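Local coordinates for PatF (Prochloron didemni, PDB 4BG2), which is a prenyltransferase-like protein of the patellamide (cyanobactin) pathway that probably transfers prenyl groups to peptide natural products, at residues Q55-R60 and L293-F298. Numbering follows the deposited sequence. Where two conformers were deposited one is given.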
ATOM      1  N   GLN A  55     -10.981  -3.180  -1.917  1.00 29.69           N
ATOM      2  CA  GLN A  55     -11.347  -2.086  -2.821  1.00 31.54           C
ATOM      3  C   GLN A  55     -12.834  -2.200  -3.062  1.00 32.43           C
ATOM      4  O   GLN A  55     -13.321  -3.238  -3.527  1.00 31.62           O
ATOM      5  CB  GLN A  55     -10.599  -2.179  -4.135  1.00 35.07           C
ATOM      6  CG  GLN A  55     -10.926  -1.076  -5.126  1.00 41.86           C
ATOM      7  CD  GLN A  55      -9.908  -1.037  -6.245  1.00 48.18           C
ATOM      8  OE1 GLN A  55      -9.905  -1.899  -7.126  1.00 51.81           O
ATOM      9  NE2 GLN A  55      -9.023  -0.054  -6.203  1.00 50.18           N
ATOM     10  N   VAL A  56     -13.547  -1.126  -2.741  1.00 32.41           N
ATOM     11  CA  VAL A  56     -14.986  -1.085  -2.906  1.00 33.11           C
ATOM     12  C   VAL A  56     -15.379  -0.187  -4.069  1.00 35.50           C
ATOM     13  O   VAL A  56     -14.871   0.932  -4.209  1.00 32.73           O
ATOM     14  CB  VAL A  56     -15.661  -0.594  -1.619  1.00 33.28           C
ATOM     15  CG1 VAL A  56     -17.163  -0.459  -1.828  1.00 35.90           C
ATOM     16  CG2 VAL A  56     -15.354  -1.556  -0.460  1.00 32.12           C
ATOM     17  N   GLU A  57     -16.339  -0.662  -4.864  1.00 38.01           N
ATOM     18  CA  GLU A  57     -16.832   0.101  -6.005  1.00 42.72           C
ATOM     19  C   GLU A  57     -18.345  -0.092  -6.091  1.00 43.62           C
ATOM     20  O   GLU A  57     -18.832  -1.056  -6.683  1.00 41.74           O
ATOM     21  CB  GLU A  57     -16.114  -0.358  -7.280  1.00 47.30           C
ATOM     22  CG  GLU A  57     -15.700   0.781  -8.191  1.00 54.06           C
ATOM     23  CD  GLU A  57     -14.864   0.323  -9.373  1.00 58.69           C
ATOM     24  OE1 GLU A  57     -15.484  -0.028 -10.406  1.00 65.00           O
ATOM     25  OE2 GLU A  57     -13.607   0.342  -9.275  1.00 58.99           O
ATOM     26  N   GLY A  58     -19.073   0.800  -5.428  1.00 43.58           N
ATOM     27  CA  GLY A  58     -20.499   0.648  -5.276  1.00 47.49           C
ATOM     28  C   GLY A  58     -20.819  -0.591  -4.457  1.00 47.32           C
ATOM     29  O   GLY A  58     -20.509  -0.656  -3.263  1.00 46.34           O
ATOM     30  N   ASP A  59     -21.424  -1.580  -5.103  1.00 48.79           N
ATOM     31  CA  ASP A  59     -21.723  -2.847  -4.435  1.00 50.76           C
ATOM     32  C   ASP A  59     -20.757  -3.972  -4.827  1.00 48.65           C
ATOM     33  O   ASP A  59     -20.994  -5.121  -4.503  1.00 49.80           O
ATOM     34  CB  ASP A  59     -23.177  -3.253  -4.660  1.00 55.43           C
ATOM     35  CG  ASP A  59     -24.152  -2.390  -3.858  1.00 58.21           C
ATOM     36  OD1 ASP A  59     -23.909  -2.151  -2.652  1.00 60.18           O
ATOM     37  OD2 ASP A  59     -25.151  -1.940  -4.429  1.00 61.55           O
ATOM     38  N   ARG A  60     -19.664  -3.626  -5.499  1.00 47.15           N
ATOM     39  CA  ARG A  60     -18.570  -4.579  -5.763  1.00 46.44           C
ATOM     40  C   ARG A  60     -17.491  -4.425  -4.727  1.00 41.25           C
ATOM     41  O   ARG A  60     -17.146  -3.311  -4.337  1.00 39.78           O
ATOM     42  CB  ARG A  60     -17.941  -4.378  -7.136  1.00 48.47           C
ATOM     43  CG  ARG A  60     -18.945  -4.572  -8.269  1.00 55.54           C
ATOM     44  CD  ARG A  60     -18.264  -4.776  -9.618  1.00 58.90           C
ATOM     45  NE  ARG A  60     -19.119  -5.498 -10.556  1.00 64.68           N
ATOM     46  CZ  ARG A  60     -19.254  -6.825 -10.609  1.00 65.74           C
ATOM     47  NH1 ARG A  60     -18.594  -7.617  -9.771  1.00 65.96           N
ATOM     48  NH2 ARG A  60     -20.062  -7.369 -11.510  1.00 69.30           N
ATOM     49  N   LEU A 293     -19.394   7.267   1.044  1.00 44.76           N
ATOM     50  CA  LEU A 293     -18.299   6.715   0.269  1.00 41.52           C
ATOM     51  C   LEU A 293     -18.769   5.462  -0.453  1.00 39.98           C
ATOM     52  O   LEU A 293     -19.202   4.510   0.180  1.00 37.86           O
ATOM     53  CB  LEU A 293     -17.099   6.380   1.160  1.00 41.62           C
ATOM     54  CG  LEU A 293     -16.371   7.556   1.806  1.00 41.42           C
ATOM     55  CD1 LEU A 293     -15.079   7.056   2.437  1.00 41.30           C
ATOM     56  CD2 LEU A 293     -16.104   8.675   0.810  1.00 41.01           C
ATOM     57  N   GLU A 294     -18.688   5.498  -1.783  1.00 39.50           N
ATOM     58  CA  GLU A 294     -19.051   4.374  -2.641  1.00 39.75           C
ATOM     59  C   GLU A 294     -17.813   3.750  -3.303  1.00 36.85           C
ATOM     60  O   GLU A 294     -17.800   2.550  -3.608  1.00 34.96           O
ATOM     61  CB  GLU A 294     -20.033   4.849  -3.718  1.00 43.09           C
ATOM     62  CG  GLU A 294     -21.419   5.225  -3.179  1.00 46.74           C
ATOM     63  CD  GLU A 294     -22.398   4.042  -3.022  1.00 49.68           C
ATOM     64  OE1 GLU A 294     -22.061   2.847  -3.290  1.00 53.78           O
ATOM     65  OE2 GLU A 294     -23.541   4.304  -2.596  1.00 54.89           O
ATOM     66  N   ASN A 295     -16.798   4.580  -3.546  1.00 33.59           N
ATOM     67  CA  ASN A 295     -15.607   4.189  -4.248  1.00 31.51           C
ATOM     68  C   ASN A 295     -14.387   4.544  -3.411  1.00 29.72           C
ATOM     69  O   ASN A 295     -14.053   5.720  -3.257  1.00 27.73           O
ATOM     70  CB  ASN A 295     -15.552   4.880  -5.599  1.00 32.00           C
ATOM     71  CG  ASN A 295     -16.729   4.516  -6.478  1.00 34.49           C
ATOM     72  OD1 ASN A 295     -16.844   3.381  -6.921  1.00 36.20           O
ATOM     73  ND2 ASN A 295     -17.620   5.478  -6.725  1.00 34.98           N
ATOM     74  N   PHE A 296     -13.746   3.522  -2.860  1.00 27.47           N
ATOM     75  CA  PHE A 296     -12.670   3.716  -1.897  1.00 27.98           C
ATOM     76  C   PHE A 296     -11.981   2.402  -1.621  1.00 27.30           C
ATOM     77  O   PHE A 296     -12.476   1.345  -1.983  1.00 28.53           O
ATOM     78  CB  PHE A 296     -13.192   4.297  -0.558  1.00 29.27           C
ATOM     79  CG  PHE A 296     -14.165   3.406   0.147  1.00 32.01           C
ATOM     80  CD1 PHE A 296     -15.508   3.397  -0.226  1.00 33.44           C
ATOM     81  CD2 PHE A 296     -13.747   2.568   1.168  1.00 33.10           C
ATOM     82  CE1 PHE A 296     -16.406   2.560   0.408  1.00 35.64           C
ATOM     83  CE2 PHE A 296     -14.642   1.711   1.790  1.00 35.54           C
ATOM     84  CZ  PHE A 296     -15.978   1.729   1.424  1.00 35.95           C
ATOM     85  N   CYS A 297     -10.839   2.494  -0.960  1.00 26.81           N
ATOM     86  CA  CYS A 297     -10.126   1.333  -0.455  0.50 27.00           C
ATOM     87  C   CYS A 297      -9.990   1.418   1.041  1.00 26.57           C
ATOM     88  O   CYS A 297      -9.700   2.476   1.569  1.00 28.72           O
ATOM     89  CB  CYS A 297      -8.729   1.283  -1.054  0.50 25.52           C
ATOM     90  SG  CYS A 297      -8.725   0.668  -2.717  0.50 25.56           S
ATOM     91  N   PHE A 298     -10.199   0.303   1.720  1.00 27.67           N
ATOM     92  CA  PHE A 298     -10.122   0.223   3.171  1.00 25.69           C
ATOM     93  C   PHE A 298      -8.982  -0.757   3.548  1.00 25.82           C
ATOM     94  O   PHE A 298      -9.041  -1.935   3.239  1.00 24.30           O
ATOM     95  CB  PHE A 298     -11.473  -0.277   3.650  1.00 28.20           C
ATOM     96  CG  PHE A 298     -11.738  -0.075   5.122  1.00 29.54           C
ATOM     97  CD1 PHE A 298     -10.817  -0.452   6.081  1.00 29.90           C
ATOM     98  CD2 PHE A 298     -12.960   0.434   5.536  1.00 31.05           C
ATOM     99  CE1 PHE A 298     -11.086  -0.283   7.443  1.00 33.21           C
ATOM    100  CE2 PHE A 298     -13.247   0.588   6.889  1.00 33.04           C
ATOM    101  CZ  PHE A 298     -12.302   0.241   7.847  1.00 32.95           C
TER
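Val-56 and Phe-296 form an antiparallel hydrogen-bonded pair, Val-56 N giving to Phe-296 O (2.8 Å) and Phe-296 N to Val-56 O (3.1 Å), where the first strand, 48-57, meets the last, 295-303, and closes the antiparallel beta barrel that, with helices packed outside it, probably gives PatF an ABBA-type prenyltransferase fold. The first bond is almost straight at both ends, with a C=O...N angle of 178°. Beyond it, in the type II' turn from Glu-57 to Arg-60, Gly-58 N reaches Glu-294 O (2.8 Å) from well above the carbonyl plane. Val-56 and Phe-296 lie side by side on the same face of the sheet, where Val-56 packs on Leu-262 and Ile-266 of helix 261-272 and Phe-296 on Asn-260. Phe-296 CG sits between its own N and carbonyl carbon (chi1 62°), which turns one face of the ring to Val-56, whose CB makes a CH-pi contact over it, offset toward the rim, 4.0 Å from the centroid. With an alanine in place of Phe-296, Val-56 would probably lose this aromatic support, leaving a gap beside Val-56 and Asn-260. On the opposite face of the sheet, with Gln-55 and Cys-297, Asn-295 OD1 comes to 3.1 Å from Glu-57 CG, while Asn-295 ND2 is hydrogen-bonded to Glu-287. Glu-294, bent at chi2 (-85°), sends OE1 to Asn-260 and also to 3.3 Å from Gly-58 CA.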